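Local coordinates for probable membrane transporter protein MamO (Magnetospirillum magneticum, PDB 5HMA) that promotes magnetite biomineralization in magnetosomes through a protease-like domain that binds transition metals and is probably not itself a protease, at residues E46-V51 and I57-A62. Numbering follows the deposited sequence.
Sequences EISVQV and IRRFPA
Val49 and Phe60 exchange two backbone hydrogen bonds, from Val49 N to Phe60 O (2.7 Å) and from Phe60 N to Val49 O (2.9 Å). Val51 and Arg58 form a second such antiparallel pair. Toward Ala62 the ladder changes: Ala62 N still donates to Ile47 O, but a water joins Ile47 N to Ala62 O.

On the face that carries Ser48, Gln50 and Arg59, Arg59 NE donates to Ser48 OG at 3.1 Å. The hydroxyl lies near the guanidinium edge, 18° out of its plane. A turn at chi3 (71°) swings the Arg59 end across to the neighbouring strand. Gln50 runs alongside it and sets NE2 over one guanidinium face, with the two planes 20° apart. NE2 and NE are both donors and do not bond; Gln50 NE2 bonds Ala19 O, and Arg59 NH2 bonds Gly16 O. A leucine in place of Arg59 would probably leave Ser48 OG and Gly16 O without their NE and NH2 donors, and the Gln50 amide without the flat group beside it.

The other face is largely apolar. Val51 CG2 meets the Phe60 ring edge at CD2 (3.7 Å), and Val49 CG2 touches Ala62 CB (3.7 Å). Met78 and Val10 extend this packing. The strands form a beta hairpin in the first, six-stranded barrel of the trypsin-like fold, closed where 47-51 bonds strand 9-13, away from the nickel site.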
loop_
_atom_site.group_PDB
_atom_site.type_symbol
_atom_site.label_atom_id
_atom_site.label_comp_id
_atom_site.label_asym_id
_atom_site.label_seq_id
_atom_site.Cartn_x
_atom_site.Cartn_y
_atom_site.Cartn_z
ATOM N N GLU A 46 -13.369 11.235 -6.481
ATOM C CA GLU A 46 -12.101 11.673 -7.053
ATOM C C GLU A 46 -10.983 11.238 -6.113
ATOM O O GLU A 46 -11.187 11.130 -4.910
ATOM C CB GLU A 46 -12.090 13.189 -7.269
ATOM C CG GLU A 46 -12.972 13.944 -6.282
ATOM C CD GLU A 46 -12.779 15.456 -6.331
ATOM O OE1 GLU A 46 -12.120 15.943 -7.277
ATOM O OE2 GLU A 46 -13.285 16.155 -5.419
ATOM N N ILE A 47 -9.809 10.966 -6.657
ATOM C CA ILE A 47 -8.721 10.468 -5.836
ATOM C C ILE A 47 -7.580 11.463 -5.802
ATOM O O ILE A 47 -7.150 11.977 -6.839
ATOM C CB ILE A 47 -8.219 9.115 -6.334
ATOM C CG1 ILE A 47 -9.355 8.091 -6.311
ATOM C CG2 ILE A 47 -7.052 8.652 -5.472
ATOM C CD1 ILE A 47 -9.125 6.915 -7.224
ATOM N N SER A 48 -7.085 11.738 -4.606
ATOM C CA SER A 48 -5.917 12.585 -4.480
ATOM C C SER A 48 -4.849 11.811 -3.721
ATOM O O SER A 48 -5.140 11.118 -2.746
ATOM C CB SER A 48 -6.264 13.900 -3.774
ATOM O OG SER A 48 -5.109 14.705 -3.608
ATOM N N VAL A 49 -3.616 11.912 -4.193
ATOM C CA VAL A 49 -2.514 11.226 -3.549
ATOM C C VAL A 49 -1.673 12.252 -2.810
ATOM O O VAL A 49 -1.376 13.316 -3.355
ATOM C CB VAL A 49 -1.673 10.444 -4.573
ATOM C CG1 VAL A 49 -0.388 9.882 -3.897
ATOM C CG2 VAL A 49 -2.517 9.330 -5.179
ATOM N N GLN A 50 -1.296 11.937 -1.577
ATOM C CA GLN A 50 -0.531 12.875 -0.771
ATOM C C GLN A 50 0.900 12.390 -0.625
ATOM O O GLN A 50 1.147 11.291 -0.127
ATOM C CB GLN A 50 -1.196 13.072 0.597
ATOM C CG GLN A 50 -2.720 13.212 0.452
ATOM C CD GLN A 50 -3.330 14.244 1.381
ATOM O OE1 GLN A 50 -2.629 14.907 2.158
ATOM N NE2 GLN A 50 -4.653 14.385 1.307
ATOM N N VAL A 51 1.828 13.227 -1.073
ATOM C CA VAL A 51 3.234 12.872 -1.201
ATOM C C VAL A 51 4.055 13.752 -0.286
ATOM O O VAL A 51 3.871 14.969 -0.261
ATOM C CB VAL A 51 3.707 13.020 -2.672
ATOM C CG1 VAL A 51 5.209 12.680 -2.810
ATOM C CG2 VAL A 51 2.824 12.170 -3.620
ATOM N N ILE A 57 3.714 18.329 2.542
ATOM C CA ILE A 57 2.846 17.474 1.740
ATOM C C ILE A 57 2.427 18.150 0.439
ATOM O O ILE A 57 1.965 19.284 0.452
ATOM C CB ILE A 57 1.600 17.057 2.539
ATOM C CG1 ILE A 57 1.991 16.207 3.751
ATOM C CG2 ILE A 57 0.645 16.288 1.654
ATOM C CD1 ILE A 57 2.489 14.804 3.372
ATOM N N ARG A 58 2.608 17.445 -0.679
ATOM C CA ARG A 58 2.062 17.863 -1.965
ATOM C C ARG A 58 0.993 16.885 -2.436
ATOM O O ARG A 58 1.122 15.672 -2.257
ATOM C CB ARG A 58 3.169 17.989 -3.016
ATOM C CG ARG A 58 4.002 19.243 -2.817
ATOM C CD ARG A 58 4.811 19.604 -4.043
ATOM N NE ARG A 58 3.993 19.725 -5.245
ATOM C CZ ARG A 58 4.509 19.916 -6.455
ATOM N NH1 ARG A 58 5.825 20.003 -6.593
ATOM N NH2 ARG A 58 3.724 20.017 -7.523
ATOM N N ARG A 59 -0.070 17.411 -3.029
ATOM C CA ARG A 59 -1.168 16.560 -3.469
ATOM C C ARG A 59 -1.208 16.477 -4.975
ATOM O O ARG A 59 -0.947 17.454 -5.666
ATOM C CB ARG A 59 -2.500 17.072 -2.924
ATOM C CG ARG A 59 -2.554 16.926 -1.418
ATOM C CD ARG A 59 -3.831 17.439 -0.843
ATOM N NE ARG A 59 -4.970 16.587 -1.160
ATOM C CZ ARG A 59 -6.199 16.831 -0.722
ATOM N NH1 ARG A 59 -6.412 17.894 0.049
ATOM N NH2 ARG A 59 -7.206 16.026 -1.044
ATOM N N PHE A 60 -1.523 15.296 -5.481
ATOM C CA PHE A 60 -1.668 15.101 -6.920
ATOM C C PHE A 60 -2.936 14.316 -7.174
ATOM O O PHE A 60 -3.188 13.316 -6.489
ATOM C CB PHE A 60 -0.468 14.345 -7.507
ATOM C CG PHE A 60 0.855 14.990 -7.218
ATOM C CD1 PHE A 60 1.357 15.976 -8.057
ATOM C CD2 PHE A 60 1.580 14.636 -6.086
ATOM C CE1 PHE A 60 2.574 16.585 -7.791
ATOM C CE2 PHE A 60 2.799 15.238 -5.808
ATOM C CZ PHE A 60 3.300 16.213 -6.663
ATOM N N PRO A 61 -3.744 14.765 -8.143
ATOM C CA PRO A 61 -4.899 13.958 -8.550
ATOM C C PRO A 61 -4.445 12.619 -9.151
ATOM O O PRO A 61 -3.371 12.527 -9.750
ATOM C CB PRO A 61 -5.618 14.834 -9.596
ATOM C CG PRO A 61 -4.649 15.904 -9.972
ATOM C CD PRO A 61 -3.619 16.028 -8.899
ATOM N N ALA A 62 -5.243 11.577 -8.974
ATOM C CA ALA A 62 -4.889 10.290 -9.540
ATOM C C ALA A 62 -6.104 9.643 -10.170
ATOM O O ALA A 62 -7.228 9.838 -9.715
ATOM C CB ALA A 62 -4.286 9.380 -8.478
HETATM O O HOH W 1 -9.864 10.697 -9.490
#